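Local coordinates for AlgW protein (Pseudomonas aeruginosa, PDB 7CO3) that probably works as an HtrA-type serine endopeptidase, joining a trypsin-like protease domain to a peptide-recognising PDZ domain, at residues 171-176 and 260-265; 199-204 and 215-220. The protein carries 1 engineered substitution. All blocks are in the same frame, centred on the assembly; numbering follows the deposited sequence.

Contact 1 of 2, residues 171-176 and 260-265; sequences RSDGIR and PTKLAL
Ser172 OG takes the backbone N-H of Lys262 in a bond of 2.9 Å, with an N-H...O angle of 154°. That donor belongs to the first turn of helix 261-274, where the amides have no carbonyl of a preceding turn to pair with, so a side chain from the loop before strand 180-185 supplies the acceptor from outside the helix. Pro260, the last residue of strand 256-260, stands at the N-cap position and its ring carries no acceptor; the acceptor for Lys262 N is Ser172 OG. The neighbouring amide is nearly as close, Ser172 OG to Thr261 N 3.3 Å, but its angle is too poor for a bond; the Thr261 backbone pairs instead with Ile239.

With chi1 at 46°, Ser172 OG sits between its own N and carbonyl carbon, a torsion that turns the hydroxyl to the helix start. The rest of the fit is carbon against oxygen and carbon: Lys262 CB lies 3.3 Å from Ser172 OG, and Pro260 CB packs 3.9 Å from Ser172 CB. Farther out, Asp173 and Lys262 run side by side and point the same way. Their ends form a long salt bridge, Asp173 OD1 to Lys262 NZ 4.0 Å. Thr261 OG1, meanwhile, gives a weak bond to the carbonyl of Leu238.

The joint between this loop and the helix start therefore rests on one well-made bond to a helix N-terminal amide. The outer ion pair, long and with a poorly ordered aspartate, probably adds only a weak electrostatic attraction.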
ATOM      1  N   ARG B 171       2.838  25.064   0.581  1.00 46.47           N
ATOM      2  CA  ARG B 171       1.803  25.766  -0.168  1.00 53.09           C
ATOM      3  C   ARG B 171       0.868  24.721  -0.762  1.00 48.77           C
ATOM      4  O   ARG B 171       1.221  24.049  -1.732  1.00 46.64           O
ATOM      5  CB  ARG B 171       2.432  26.654  -1.235  1.00 63.36           C
ATOM      6  CG  ARG B 171       3.247  27.805  -0.634  1.00 55.51           C
ATOM      7  CD  ARG B 171       3.972  28.598  -1.722  1.00 73.46           C
ATOM      8  NE  ARG B 171       5.366  28.199  -1.909  1.00 77.47           N
ATOM      9  CZ  ARG B 171       5.778  27.272  -2.773  1.00 75.57           C
ATOM     10  NH1 ARG B 171       7.071  26.984  -2.879  1.00 73.32           N
ATOM     11  NH2 ARG B 171       4.899  26.630  -3.535  1.00 73.11           N
ATOM     12  N   SER B 172      -0.315  24.567  -0.163  1.00 45.29           N
ATOM     13  CA  SER B 172      -1.209  23.491  -0.583  1.00 43.52           C
ATOM     14  C   SER B 172      -1.814  23.766  -1.961  1.00 46.53           C
ATOM     15  O   SER B 172      -2.195  22.825  -2.669  1.00 46.59           O
ATOM     16  CB  SER B 172      -2.290  23.222   0.465  1.00 37.44           C
ATOM     17  OG  SER B 172      -2.923  24.396   0.985  1.00 34.71           O
ATOM     18  N   ASP B 173      -1.924  25.034  -2.373  1.00 54.53           N
ATOM     19  CA  ASP B 173      -2.302  25.274  -3.769  1.00 59.31           C
ATOM     20  C   ASP B 173      -1.108  25.058  -4.696  1.00 63.26           C
ATOM     21  O   ASP B 173      -1.284  24.694  -5.865  1.00 61.94           O
ATOM     22  CB  ASP B 173      -2.895  26.668  -3.936  1.00 68.01           C
ATOM     23  CG  ASP B 173      -3.427  26.923  -5.348  1.00 89.92           C
ATOM     24  OD1 ASP B 173      -4.141  27.932  -5.525  1.00 96.76           O
ATOM     25  OD2 ASP B 173      -3.139  26.128  -6.278  1.00 99.07           O
ATOM     26  N   GLY B 174       0.111  25.228  -4.177  1.00 66.33           N
ATOM     27  CA  GLY B 174       1.332  25.014  -4.926  1.00 55.55           C
ATOM     28  C   GLY B 174       1.685  23.563  -5.201  1.00 49.75           C
ATOM     29  O   GLY B 174       2.730  23.319  -5.803  1.00 53.26           O
ATOM     30  N   ILE B 175       0.869  22.606  -4.798  1.00 46.61           N
ATOM     31  CA  ILE B 175       1.203  21.206  -5.041  1.00 40.92           C
ATOM     32  C   ILE B 175       0.590  20.776  -6.358  1.00 37.51           C
ATOM     33  O   ILE B 175      -0.433  21.305  -6.789  1.00 39.05           O
ATOM     34  CB  ILE B 175       0.741  20.279  -3.892  1.00 35.04           C
ATOM     35  CG1 ILE B 175      -0.777  20.134  -3.900  1.00 34.17           C
ATOM     36  CG2 ILE B 175       1.297  20.739  -2.546  1.00 33.22           C
ATOM     37  CD1 ILE B 175      -1.350  19.335  -2.738  1.00 33.00           C
ATOM     38  N   ARG B 176       1.238  19.815  -7.009  1.00 29.30           N
ATOM     39  CA  ARG B 176       0.718  19.187  -8.212  1.00 29.80           C
ATOM     40  C   ARG B 176       0.572  17.696  -7.946  1.00 28.90           C
ATOM     41  O   ARG B 176       1.362  17.112  -7.193  1.00 27.45           O
ATOM     42  CB  ARG B 176       1.654  19.376  -9.420  1.00 30.30           C
ATOM     43  CG  ARG B 176       1.921  20.806  -9.870  1.00 36.98           C
ATOM     44  CD  ARG B 176       3.044  20.871 -10.929  1.00 43.04           C
ATOM     45  NE  ARG B 176       2.644  20.329 -12.240  1.00 43.67           N
ATOM     46  CZ  ARG B 176       3.504  19.986 -13.197  1.00 40.38           C
ATOM     47  NH1 ARG B 176       4.811  20.135 -13.012  1.00 42.88           N
ATOM     48  NH2 ARG B 176       3.069  19.485 -14.338  1.00 44.60           N
ATOM     49  N   PRO B 260      -6.221  20.296   3.208  1.00 22.54           N
ATOM     50  CA  PRO B 260      -5.148  21.194   2.751  1.00 24.01           C
ATOM     51  C   PRO B 260      -4.804  22.273   3.777  1.00 25.57           C
ATOM     52  O   PRO B 260      -5.657  22.751   4.522  1.00 30.77           O
ATOM     53  CB  PRO B 260      -5.740  21.844   1.489  1.00 29.61           C
ATOM     54  CG  PRO B 260      -6.892  21.088   1.145  1.00 27.56           C
ATOM     55  CD  PRO B 260      -7.449  20.472   2.421  1.00 22.50           C
ATOM     56  N   THR B 261      -3.525  22.663   3.783  1.00 28.63           N
ATOM     57  CA  THR B 261      -3.003  23.615   4.758  1.00 29.07           C
ATOM     58  C   THR B 261      -3.747  24.944   4.686  1.00 31.26           C
ATOM     59  O   THR B 261      -4.050  25.550   5.724  1.00 29.94           O
ATOM     60  CB  THR B 261      -1.501  23.804   4.517  1.00 31.01           C
ATOM     61  OG1 THR B 261      -0.743  22.710   5.086  1.00 30.03           O
ATOM     62  CG2 THR B 261      -1.014  25.095   5.142  1.00 36.49           C
ATOM     63  N   LYS B 262      -4.074  25.389   3.464  1.00 33.86           N
ATOM     64  CA  LYS B 262      -4.733  26.682   3.267  1.00 41.41           C
ATOM     65  C   LYS B 262      -6.082  26.735   3.979  1.00 37.50           C
ATOM     66  O   LYS B 262      -6.401  27.730   4.637  1.00 37.77           O
ATOM     67  CB  LYS B 262      -4.900  26.973   1.771  1.00 40.32           C
ATOM     68  CG  LYS B 262      -5.557  28.346   1.448  1.00 44.76           C
ATOM     69  CD  LYS B 262      -5.173  28.839   0.051  1.00 82.51           C
ATOM     70  CE  LYS B 262      -6.364  28.845  -0.906  1.00 85.30           C
ATOM     71  NZ  LYS B 262      -5.986  29.294  -2.283  1.00 84.94           N
ATOM     72  N   LEU B 263      -6.889  25.678   3.849  1.00 35.43           N
ATOM     73  CA  LEU B 263      -8.115  25.580   4.630  1.00 32.99           C
ATOM     74  C   LEU B 263      -7.819  25.472   6.113  1.00 34.95           C
ATOM     75  O   LEU B 263      -8.456  26.153   6.922  1.00 38.99           O
ATOM     76  CB  LEU B 263      -8.945  24.373   4.180  1.00 35.35           C
ATOM     77  CG  LEU B 263     -10.304  24.165   4.856  1.00 36.02           C
ATOM     78  CD1 LEU B 263     -11.094  25.492   4.782  1.00 46.21           C
ATOM     79  CD2 LEU B 263     -11.095  23.037   4.191  1.00 39.03           C
ATOM     80  N   ALA B 264      -6.868  24.612   6.497  1.00 34.21           N
ATOM     81  CA  ALA B 264      -6.667  24.354   7.919  1.00 30.70           C
ATOM     82  C   ALA B 264      -6.152  25.589   8.658  1.00 37.47           C
ATOM     83  O   ALA B 264      -6.482  25.795   9.839  1.00 29.06           O
ATOM     84  CB  ALA B 264      -5.720  23.169   8.119  1.00 27.99           C
ATOM     85  N   LEU B 265      -5.297  26.396   8.003  1.00 34.84           N
ATOM     86  CA  LEU B 265      -4.748  27.582   8.660  1.00 39.93           C
ATOM     87  C   LEU B 265      -5.837  28.619   8.952  1.00 40.78           C
ATOM     88  O   LEU B 265      -5.827  29.244  10.022  1.00 41.46           O
ATOM     89  CB  LEU B 265      -3.633  28.195   7.817  1.00 42.87           C
ATOM     90  CG  LEU B 265      -2.372  27.370   7.604  1.00 41.02           C
ATOM     91  CD1 LEU B 265      -1.269  28.159   6.916  1.00 41.82           C
ATOM     92  CD2 LEU B 265      -1.918  26.865   8.944  1.00 47.14           C
TER

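Contact 2 of 2, residues 199-204 and 215-220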
ATOM      1  N   ILE B 199       0.998  12.760  -4.192  1.00 16.90           N
ATOM      2  CA  ILE B 199      -0.309  13.403  -4.349  1.00 16.01           C
ATOM      3  C   ILE B 199      -1.041  12.677  -5.463  1.00 16.74           C
ATOM      4  O   ILE B 199      -0.597  12.705  -6.615  1.00 20.92           O
ATOM      5  CB  ILE B 199      -0.159  14.902  -4.679  1.00 18.21           C
ATOM      6  CG1 ILE B 199       0.691  15.628  -3.644  1.00 16.28           C
ATOM      7  CG2 ILE B 199      -1.547  15.581  -4.877  1.00 21.66           C
ATOM      8  CD1 ILE B 199       0.210  15.446  -2.201  1.00 20.04           C
ATOM      9  N   SER B 200      -2.168  12.038  -5.123  1.00 15.50           N
ATOM     10  CA  SER B 200      -2.955  11.263  -6.074  1.00 17.60           C
ATOM     11  C   SER B 200      -3.973  12.118  -6.815  1.00 21.17           C
ATOM     12  O   SER B 200      -4.417  11.742  -7.908  1.00 17.57           O
ATOM     13  CB  SER B 200      -3.662  10.116  -5.359  1.00 16.71           C
ATOM     14  OG  SER B 200      -2.703   9.163  -4.954  1.00 18.24           O
ATOM     15  N   ALA B 201      -4.385  13.220  -6.201  1.00 17.57           N
ATOM     16  CA  ALA B 201      -5.403  14.146  -6.709  1.00 21.31           C
ATOM     17  C   ALA B 201      -5.578  15.233  -5.658  1.00 23.52           C
ATOM     18  O   ALA B 201      -5.159  15.090  -4.497  1.00 21.04           O
ATOM     19  CB  ALA B 201      -6.739  13.462  -7.013  1.00 19.32           C
ATOM     20  N   THR B 202      -6.175  16.339  -6.083  1.00 24.69           N
ATOM     21  CA  THR B 202      -6.479  17.431  -5.176  1.00 27.63           C
ATOM     22  C   THR B 202      -7.926  17.879  -5.386  1.00 25.61           C
ATOM     23  O   THR B 202      -8.576  17.528  -6.371  1.00 26.92           O
ATOM     24  CB  THR B 202      -5.507  18.623  -5.351  1.00 26.71           C
ATOM     25  OG1 THR B 202      -5.789  19.255  -6.609  1.00 30.21           O
ATOM     26  CG2 THR B 202      -4.046  18.174  -5.354  1.00 28.96           C
ATOM     27  N   GLY B 203      -8.426  18.646  -4.422  1.00 26.58           N
ATOM     28  CA  GLY B 203      -9.755  19.236  -4.543  1.00 26.73           C
ATOM     29  C   GLY B 203     -10.881  18.249  -4.347  1.00 34.60           C
ATOM     30  O   GLY B 203     -11.959  18.443  -4.915  1.00 34.61           O
ATOM     31  N   ARG B 204     -10.663  17.177  -3.561  1.00 30.53           N
ATOM     32  CA  ARG B 204     -11.698  16.150  -3.404  1.00 34.04           C
ATOM     33  C   ARG B 204     -12.781  16.671  -2.467  1.00 39.40           C
ATOM     34  O   ARG B 204     -12.652  16.677  -1.234  1.00 37.57           O
ATOM     35  CB  ARG B 204     -11.104  14.847  -2.881  1.00 36.64           C
ATOM     36  CG  ARG B 204     -10.272  14.135  -3.930  1.00 27.21           C
ATOM     37  CD  ARG B 204     -11.129  13.413  -4.950  1.00 28.22           C
ATOM     38  NE  ARG B 204     -10.373  12.336  -5.560  1.00 33.88           N
ATOM     39  CZ  ARG B 204     -10.035  12.251  -6.843  1.00 31.58           C
ATOM     40  NH1 ARG B 204     -10.372  13.202  -7.700  1.00 34.27           N
ATOM     41  NH2 ARG B 204      -9.330  11.202  -7.269  1.00 26.97           N
ATOM     42  N   PHE B 215     -10.293  17.974  -0.089  1.00 29.93           N
ATOM     43  CA  PHE B 215      -9.225  17.052   0.300  1.00 26.26           C
ATOM     44  C   PHE B 215      -8.138  16.921  -0.761  1.00 20.69           C
ATOM     45  O   PHE B 215      -8.395  16.901  -1.963  1.00 22.90           O
ATOM     46  CB  PHE B 215      -9.787  15.657   0.608  1.00 21.31           C
ATOM     47  CG  PHE B 215     -10.589  15.578   1.870  1.00 25.68           C
ATOM     48  CD1 PHE B 215      -9.969  15.643   3.120  1.00 22.56           C
ATOM     49  CD2 PHE B 215     -11.958  15.423   1.831  1.00 30.27           C
ATOM     50  CE1 PHE B 215     -10.717  15.574   4.296  1.00 29.27           C
ATOM     51  CE2 PHE B 215     -12.709  15.359   3.017  1.00 31.92           C
ATOM     52  CZ  PHE B 215     -12.086  15.436   4.237  1.00 32.20           C
ATOM     53  N   ILE B 216      -6.927  16.873  -0.291  1.00 18.91           N
ATOM     54  CA  ILE B 216      -5.822  16.241  -0.987  1.00 20.32           C
ATOM     55  C   ILE B 216      -5.970  14.732  -0.828  1.00 19.15           C
ATOM     56  O   ILE B 216      -6.299  14.246   0.269  1.00 20.15           O
ATOM     57  CB  ILE B 216      -4.488  16.728  -0.408  1.00 18.73           C
ATOM     58  CG1 ILE B 216      -4.392  18.259  -0.524  1.00 18.84           C
ATOM     59  CG2 ILE B 216      -3.344  16.090  -1.161  1.00 19.54           C
ATOM     60  CD1 ILE B 216      -3.278  18.886   0.387  1.00 17.27           C
ATOM     61  N   GLN B 217      -5.762  13.997  -1.920  1.00 17.80           N
ATOM     62  CA  GLN B 217      -5.744  12.535  -1.925  1.00 17.74           C
ATOM     63  C   GLN B 217      -4.292  12.053  -2.033  1.00 18.11           C
ATOM     64  O   GLN B 217      -3.485  12.642  -2.758  1.00 17.94           O
ATOM     65  CB  GLN B 217      -6.613  11.987  -3.065  1.00 19.98           C
ATOM     66  CG  GLN B 217      -6.931  10.496  -2.968  1.00 17.18           C
ATOM     67  CD  GLN B 217      -7.739   9.976  -4.141  1.00 22.03           C
ATOM     68  OE1 GLN B 217      -8.744  10.568  -4.546  1.00 22.64           O
ATOM     69  NE2 GLN B 217      -7.289   8.844  -4.704  1.00 17.96           N
ATOM     70  N   THR B 218      -3.929  10.986  -1.306  1.00 15.45           N
ATOM     71  CA  THR B 218      -2.544  10.509  -1.368  1.00 16.20           C
ATOM     72  C   THR B 218      -2.516   8.997  -1.260  1.00 15.08           C
ATOM     73  O   THR B 218      -3.364   8.408  -0.594  1.00 17.81           O
ATOM     74  CB  THR B 218      -1.663  11.110  -0.242  1.00 23.60           C
ATOM     75  OG1 THR B 218      -0.335  10.604  -0.346  1.00 21.88           O
ATOM     76  CG2 THR B 218      -2.216  10.745   1.147  1.00 18.05           C
ATOM     77  N   ASP B 219      -1.530   8.358  -1.907  1.00 13.45           N
ATOM     78  CA  ASP B 219      -1.382   6.922  -1.682  1.00 17.05           C
ATOM     79  C   ASP B 219      -0.336   6.597  -0.612  1.00 16.12           C
ATOM     80  O   ASP B 219      -0.088   5.424  -0.372  1.00 15.05           O
ATOM     81  CB  ASP B 219      -1.115   6.167  -2.990  1.00 16.28           C
ATOM     82  CG  ASP B 219       0.199   6.564  -3.663  1.00 18.41           C
ATOM     83  OD1 ASP B 219       0.853   7.535  -3.214  1.00 18.57           O
ATOM     84  OD2 ASP B 219       0.575   5.890  -4.661  1.00 22.22           O
ATOM     85  N   ALA B 220       0.220   7.593   0.089  1.00 16.21           N
ATOM     86  CA  ALA B 220       1.027   7.283   1.274  1.00 17.92           C
ATOM     87  C   ALA B 220       0.164   6.535   2.288  1.00 15.31           C
ATOM     88  O   ALA B 220      -0.954   6.951   2.580  1.00 19.03           O
ATOM     89  CB  ALA B 220       1.605   8.550   1.884  1.00 15.46           C
TER
HETATM   90  O   HOH W   1      -4.737   7.582  -3.668  1.00 19.45           O
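Gln217 reaches across from strand 215-218 to the end of strand 193-204, and each atom of its side chain meets something there. CB lies beside the backbone of Ala201, 3.7 Å from Ala201 O. CG, anti to the backbone N (chi1 -166°), carries the extended chain past Ser200 CB at 4.1 Å. At the tip the amide divides its work. OE1 accepts from two nitrogens of Arg204, which grips it side-on: NE at 2.6 Å from Gln217 OE1, nearly along the C=O axis, and NH2 from above the carbonyl plane. The guanidinium and amide planes stand 52° apart, and Ala201 CB lies against one guanidinium face, toward its rim, 3.4 Å from the plane. NE2 gives one hydrogen to a water that donates to Ser200 OG.

Beneath these side chains the strands pair as an antiparallel hairpin, bulged twice, with a corner at Thr202. Gln217 N gives a nearly straight bond to Ala201 O (2.9 Å, 170°), and Ser200 N donates to Gln217 O. Farther along, Arg204 and Phe215 exchange both backbone bonds; there Gly203 and Arg204 both face Phe215, the second bulge, of G1 type, with Gly203 at the positive phi that favours glycine. Ile199 and Thr218 point to the face opposite Ala201 and Gln217, and Ile199 CD1 packs on Ile216 CG2 at 3.8 Å.

The hairpin belongs to the second, C-terminal beta barrel of the chymotrypsin-like protease fold. Strand 256-260 lies along the other edge of 215-218, with Phe257 against Gln217, while strand 180-185 pairs with 193-204 and sets Cys181 against Ile199 and Thr218. A second subunit borders the polar side: its Val194 O accepts from Ser200 OG, and its Thr193 and Gln192 bond to Gln217 NE2 and Arg204 NH2.

How the contacts relate
Contact 2 is the buried one, a strand pairing within the protease domain; contact 1 is partly buried and ties a loop to a helix start. They adjoin the same sheet, since Pro260 ends strand 256-260, which pairs with 215-218. Their meeting ground is largely apolar: Ile216 CD1 touches both Ile175 CD1 and Pro260 CA, and Ile175 also packs on Thr202. The chemistry follows the setting. In contact 1 a single amide-to-hydroxyl bond does the work beside a long ion pair, whereas contact 2 layers backbone pairing under an arginine-glutamine grip. Segment 171-176 reaches a second subunit through Arg176, which takes no part in contact 1; contact 2 meets it through several of its own residues.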